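Local coordinates for Poly(Beta-D-mannuronate) lyase (Pseudopedobacter saltans, PDB 7O79), which probably cleaves alginate as a poly(beta-D-mannuronate) lyase of polysaccharide lyase family 6, built on a parallel beta-helix, at residues Phe38-Thr49 with Asp69-Gly77. Sequence-based numbering, arbitrary orientation.
Sequences FNSKASKAKPIT and DAPYLVVEG
I48 and T49 pair in parallel with L73 and V74, joining equivalent strands of two successive coils near the N-terminal end of the beta-helix; the bends that lead into both strands, 39-47 and 69-72, stack as well. Two backbone hydrogen bonds set the strand register, I48 N to Y72 O (3.3 Å) and V74 N to I48 O (2.9 Å). A third, D69 N to F38 O at 2.8 Å, joins the coils where strands 35-38 and 65-68 end. Between the paired strands, T49 CA lies 3.2 Å from V74 O, a CA-H...O contact.

Inside the coil, L73 lies between the two arms of 38-49. Its CD1 sits over the centre of the F38 ring, a CH-pi contact with 3.8 Å from CD1 to the ring centroid and 11° off the normal, while CD2 reaches A42 CB and I48 CB. F38 has CG anti to its backbone N (chi1 -162°), which turns the ring face to L73 CD1 and brings V74 O to the ring edge, in plane. V75 CG2 also touches the ring, obliquely, and I15 of helix 8-17 also packs on F38.

On the outer side, the Y72 ring is sandwiched: K44 CA makes a CH-pi contact 3.5 Å from the ring centroid and almost on the normal (4°), with P71 CB over the opposite face, offset toward the rim. Within the turn, S43 OG accepts from K46 N at 2.8 Å, an ST motif.

A water bridges the bends, donating to S40 O and P71 O and accepting from A42 N at 2.8 Å. It thus satisfies these three backbone atoms, whereas S40 N is buried without a partner; L73 against F38, and Y72 against K44 CA and CB, supply apolar contact on the inner and outer sides of the coil.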
ATOM      1  N   PHE A  38      12.220  22.944   0.558  1.00 25.60           N
ATOM      2  CA  PHE A  38      13.035  22.774   1.749  1.00 26.36           C
ATOM      3  C   PHE A  38      14.349  22.102   1.405  1.00 27.65           C
ATOM      4  O   PHE A  38      14.434  20.916   1.262  1.00 26.04           O
ATOM      5  CB  PHE A  38      12.226  21.965   2.754  1.00 26.40           C
ATOM      6  CG  PHE A  38      12.687  22.041   4.161  1.00 28.62           C
ATOM      7  CD1 PHE A  38      13.546  23.020   4.600  1.00 27.98           C
ATOM      8  CD2 PHE A  38      12.210  21.117   5.074  1.00 26.42           C
ATOM      9  CE1 PHE A  38      13.939  23.061   5.911  1.00 29.62           C
ATOM     10  CE2 PHE A  38      12.591  21.157   6.384  1.00 26.66           C
ATOM     11  CZ  PHE A  38      13.456  22.139   6.811  1.00 27.23           C
ATOM     12  N   ASN A  39      15.371  22.929   1.308  1.00 25.31           N
ATOM     13  CA  ASN A  39      16.682  22.498   0.927  1.00 27.87           C
ATOM     14  C   ASN A  39      17.776  23.013   1.799  1.00 27.00           C
ATOM     15  O   ASN A  39      18.891  23.081   1.356  1.00 27.58           O
ATOM     16  CB  ASN A  39      16.995  22.862  -0.511  1.00 27.56           C
ATOM     17  CG  ASN A  39      17.148  24.352  -0.720  1.00 33.85           C
ATOM     18  OD1 ASN A  39      16.695  25.151   0.064  1.00 29.91           O
ATOM     19  ND2 ASN A  39      17.788  24.714  -1.803  1.00 33.81           N
ATOM     20  N   SER A  40      17.513  23.170   3.101  1.00 28.12           N
ATOM     21  CA  SER A  40      18.491  23.639   4.077  1.00 23.83           C
ATOM     22  C   SER A  40      19.627  22.632   4.214  1.00 28.25           C
ATOM     23  O   SER A  40      19.488  21.446   3.894  1.00 27.33           O
ATOM     24  CB  SER A  40      17.839  23.883   5.447  1.00 25.86           C
ATOM     25  OG  SER A  40      16.750  24.797   5.379  1.00 25.50           O
ATOM     26  N   LYS A  41      20.770  23.127   4.698  1.00 26.51           N
ATOM     27  CA  LYS A  41      21.996  22.343   4.816  1.00 29.23           C
ATOM     28  C   LYS A  41      22.091  21.862   6.260  1.00 28.02           C
ATOM     29  O   LYS A  41      22.545  22.593   7.144  1.00 31.48           O
ATOM     30  CB  LYS A  41      23.213  23.167   4.406  1.00 28.78           C
ATOM     31  N   ALA A  42      21.627  20.641   6.495  1.00 26.24           N
ATOM     32  CA  ALA A  42      21.587  20.028   7.813  1.00 27.63           C
ATOM     33  C   ALA A  42      22.681  18.975   7.912  1.00 24.91           C
ATOM     34  O   ALA A  42      23.475  18.764   6.987  1.00 25.92           O
ATOM     35  CB  ALA A  42      20.204  19.416   8.081  1.00 26.67           C
ATOM     36  N   SER A  43      22.724  18.295   9.049  1.00 27.83           N
ATOM     37  CA  SER A  43      23.663  17.202   9.238  1.00 24.94           C
ATOM     38  C   SER A  43      22.933  15.995   9.817  1.00 27.37           C
ATOM     39  O   SER A  43      21.839  16.101  10.390  1.00 22.61           O
ATOM     40  CB  SER A  43      24.823  17.612  10.155  1.00 26.71           C
ATOM     41  OG  SER A  43      24.368  17.693  11.494  1.00 26.85           O
ATOM     42  N   LYS A  44      23.556  14.831   9.653  1.00 24.36           N
ATOM     43  CA  LYS A  44      22.945  13.609  10.160  1.00 25.33           C
ATOM     44  C   LYS A  44      22.678  13.718  11.655  1.00 27.19           C
ATOM     45  O   LYS A  44      21.606  13.335  12.128  1.00 26.77           O
ATOM     46  CB  LYS A  44      23.853  12.427   9.847  1.00 29.82           C
ATOM     47  CG  LYS A  44      23.411  11.097  10.402  1.00 31.09           C
ATOM     48  CD  LYS A  44      24.561  10.113  10.259  1.00 32.68           C
ATOM     49  CE  LYS A  44      24.808   9.783   8.795  1.00 28.73           C
ATOM     50  NZ  LYS A  44      26.011   8.902   8.682  1.00 33.67           N
ATOM     51  N   ALA A  45      23.631  14.281  12.410  1.00 27.32           N
ATOM     52  CA  ALA A  45      23.494  14.405  13.849  1.00 24.58           C
ATOM     53  C   ALA A  45      22.709  15.642  14.270  1.00 30.64           C
ATOM     54  O   ALA A  45      22.202  15.673  15.398  1.00 25.87           O
ATOM     55  CB  ALA A  45      24.877  14.413  14.521  1.00 24.46           C
ATOM     56  N   LYS A  46      22.588  16.655  13.404  1.00 24.00           N
ATOM     57  CA  LYS A  46      21.835  17.873  13.721  1.00 28.18           C
ATOM     58  C   LYS A  46      20.871  18.193  12.587  1.00 27.96           C
ATOM     59  O   LYS A  46      21.174  19.021  11.712  1.00 24.43           O
ATOM     60  CB  LYS A  46      22.751  19.071  13.998  1.00 25.18           C
ATOM     61  CG  LYS A  46      23.556  18.998  15.283  1.00 33.43           C
ATOM     62  CD  LYS A  46      24.352  20.295  15.466  1.00 38.01           C
ATOM     63  CE  LYS A  46      25.190  20.285  16.726  1.00 44.48           C
ATOM     64  NZ  LYS A  46      25.944  21.566  16.879  1.00 50.43           N
ATOM     65  N   PRO A  47      19.695  17.558  12.574  1.00 24.01           N
ATOM     66  CA  PRO A  47      18.693  17.868  11.551  1.00 24.15           C
ATOM     67  C   PRO A  47      18.234  19.310  11.668  1.00 25.08           C
ATOM     68  O   PRO A  47      18.479  20.004  12.660  1.00 25.71           O
ATOM     69  CB  PRO A  47      17.538  16.902  11.847  1.00 26.19           C
ATOM     70  CG  PRO A  47      18.086  15.908  12.845  1.00 28.21           C
ATOM     71  CD  PRO A  47      19.256  16.513  13.512  1.00 23.50           C
ATOM     72  N   ILE A  48      17.563  19.770  10.619  1.00 27.78           N
ATOM     73  CA  ILE A  48      16.915  21.074  10.611  1.00 21.97           C
ATOM     74  C   ILE A  48      15.417  20.847  10.494  1.00 24.64           C
ATOM     75  O   ILE A  48      14.963  20.009   9.709  1.00 27.26           O
ATOM     76  CB  ILE A  48      17.453  21.983   9.482  1.00 24.63           C
ATOM     77  CG1 ILE A  48      18.920  22.326   9.724  1.00 26.77           C
ATOM     78  CG2 ILE A  48      16.628  23.269   9.357  1.00 27.91           C
ATOM     79  CD1 ILE A  48      19.590  22.947   8.545  1.00 26.62           C
ATOM     80  N   THR A  49      14.656  21.576  11.296  1.00 26.62           N
ATOM     81  CA  THR A  49      13.229  21.354  11.450  1.00 26.95           C
ATOM     82  C   THR A  49      12.463  22.588  10.995  1.00 28.14           C
ATOM     83  O   THR A  49      12.763  23.705  11.423  1.00 28.67           O
ATOM     84  CB  THR A  49      12.894  21.031  12.904  1.00 28.17           C
ATOM     85  OG1 THR A  49      13.639  19.874  13.314  1.00 29.69           O
ATOM     86  CG2 THR A  49      11.385  20.762  13.082  1.00 31.60           C
ATOM     87  N   ASP A  69      14.238  18.579  -0.258  1.00 28.43           N
ATOM     88  CA  ASP A  69      15.246  18.545  -1.320  1.00 26.42           C
ATOM     89  C   ASP A  69      16.673  18.549  -0.794  1.00 27.96           C
ATOM     90  O   ASP A  69      17.591  18.908  -1.541  1.00 25.48           O
ATOM     91  CB  ASP A  69      15.062  19.709  -2.299  1.00 31.13           C
ATOM     92  CG  ASP A  69      13.671  19.739  -2.927  1.00 33.46           C
ATOM     93  OD1 ASP A  69      13.047  18.669  -3.092  1.00 31.61           O
ATOM     94  OD2 ASP A  69      13.201  20.842  -3.258  1.00 38.28           O
ATOM     95  N   ALA A  70      16.873  18.180   0.473  1.00 24.10           N
ATOM     96  CA  ALA A  70      18.192  17.947   1.047  1.00 24.75           C
ATOM     97  C   ALA A  70      18.026  17.016   2.243  1.00 25.30           C
ATOM     98  O   ALA A  70      16.918  16.893   2.785  1.00 22.16           O
ATOM     99  CB  ALA A  70      18.870  19.268   1.459  1.00 23.51           C
ATOM    100  N   PRO A  71      19.079  16.301   2.641  1.00 26.08           N
ATOM    101  CA  PRO A  71      18.907  15.253   3.656  1.00 23.18           C
ATOM    102  C   PRO A  71      18.781  15.812   5.067  1.00 24.97           C
ATOM    103  O   PRO A  71      19.151  16.953   5.357  1.00 25.41           O
ATOM    104  CB  PRO A  71      20.175  14.404   3.516  1.00 23.08           C
ATOM    105  CG  PRO A  71      21.205  15.362   3.004  1.00 25.50           C
ATOM    106  CD  PRO A  71      20.441  16.295   2.072  1.00 22.65           C
ATOM    107  N   TYR A  72      18.230  14.960   5.941  1.00 23.62           N
ATOM    108  CA  TYR A  72      18.121  15.216   7.388  1.00 25.40           C
ATOM    109  C   TYR A  72      17.260  16.431   7.707  1.00 26.44           C
ATOM    110  O   TYR A  72      17.593  17.232   8.586  1.00 24.60           O
ATOM    111  CB  TYR A  72      19.496  15.344   8.050  1.00 24.61           C
ATOM    112  CG  TYR A  72      20.522  14.395   7.494  1.00 27.78           C
ATOM    113  CD1 TYR A  72      20.342  13.014   7.606  1.00 25.74           C
ATOM    114  CD2 TYR A  72      21.667  14.862   6.873  1.00 26.62           C
ATOM    115  CE1 TYR A  72      21.277  12.128   7.099  1.00 25.06           C
ATOM    116  CE2 TYR A  72      22.615  13.986   6.366  1.00 27.22           C
ATOM    117  CZ  TYR A  72      22.411  12.618   6.488  1.00 26.81           C
ATOM    118  OH  TYR A  72      23.346  11.749   5.987  1.00 27.44           O
ATOM    119  N   LEU A  73      16.114  16.537   7.033  1.00 22.79           N
ATOM    120  CA  LEU A  73      15.167  17.616   7.253  1.00 20.25           C
ATOM    121  C   LEU A  73      13.864  17.067   7.817  1.00 24.86           C
ATOM    122  O   LEU A  73      13.371  16.028   7.373  1.00 24.19           O
ATOM    123  CB  LEU A  73      14.889  18.380   5.956  1.00 21.26           C
ATOM    124  CG  LEU A  73      16.111  19.007   5.284  1.00 24.53           C
ATOM    125  CD1 LEU A  73      15.696  19.789   4.051  1.00 26.14           C
ATOM    126  CD2 LEU A  73      16.833  19.905   6.287  1.00 23.52           C
ATOM    127  N   VAL A  74      13.308  17.780   8.789  1.00 23.41           N
ATOM    128  CA  VAL A  74      12.101  17.375   9.488  1.00 24.13           C
ATOM    129  C   VAL A  74      11.057  18.465   9.303  1.00 25.74           C
ATOM    130  O   VAL A  74      11.363  19.656   9.427  1.00 25.41           O
ATOM    131  CB  VAL A  74      12.373  17.137  10.988  1.00 24.24           C
ATOM    132  CG1 VAL A  74      11.092  16.723  11.719  1.00 28.07           C
ATOM    133  CG2 VAL A  74      13.498  16.114  11.180  1.00 26.34           C
ATOM    134  N   VAL A  75       9.821  18.056   9.025  1.00 24.02           N
ATOM    135  CA  VAL A  75       8.692  18.967   8.916  1.00 25.92           C
ATOM    136  C   VAL A  75       7.618  18.471   9.867  1.00 24.58           C
ATOM    137  O   VAL A  75       7.285  17.283   9.853  1.00 25.91           O
ATOM    138  CB  VAL A  75       8.156  19.057   7.474  1.00 24.87           C
ATOM    139  CG1 VAL A  75       6.806  19.759   7.454  1.00 24.53           C
ATOM    140  CG2 VAL A  75       9.164  19.781   6.571  1.00 23.57           C
ATOM    141  N   GLU A  76       7.097  19.369  10.711  1.00 25.03           N
ATOM    142  CA  GLU A  76       6.138  18.984  11.738  1.00 26.41           C
ATOM    143  C   GLU A  76       4.964  19.946  11.792  1.00 29.15           C
ATOM    144  O   GLU A  76       5.142  21.159  11.663  1.00 26.53           O
ATOM    145  CB  GLU A  76       6.787  18.950  13.118  1.00 33.43           C
ATOM    146  CG  GLU A  76       8.101  18.236  13.156  1.00 36.18           C
ATOM    147  CD  GLU A  76       8.443  17.759  14.539  1.00 43.67           C
ATOM    148  OE1 GLU A  76       8.416  16.533  14.772  1.00 50.83           O
ATOM    149  OE2 GLU A  76       8.739  18.621  15.396  1.00 47.60           O
ATOM    150  N   GLY A  77       3.766  19.397  12.010  1.00 25.21           N
ATOM    151  CA  GLY A  77       2.640  20.196  12.461  1.00 29.51           C
ATOM    152  C   GLY A  77       1.883  21.009  11.431  1.00 32.35           C
ATOM    153  O   GLY A  77       1.098  21.884  11.822  1.00 30.11           O
TER
HETATM  154  O   HOH W   1      20.537  19.035   4.415  1.00 25.99           O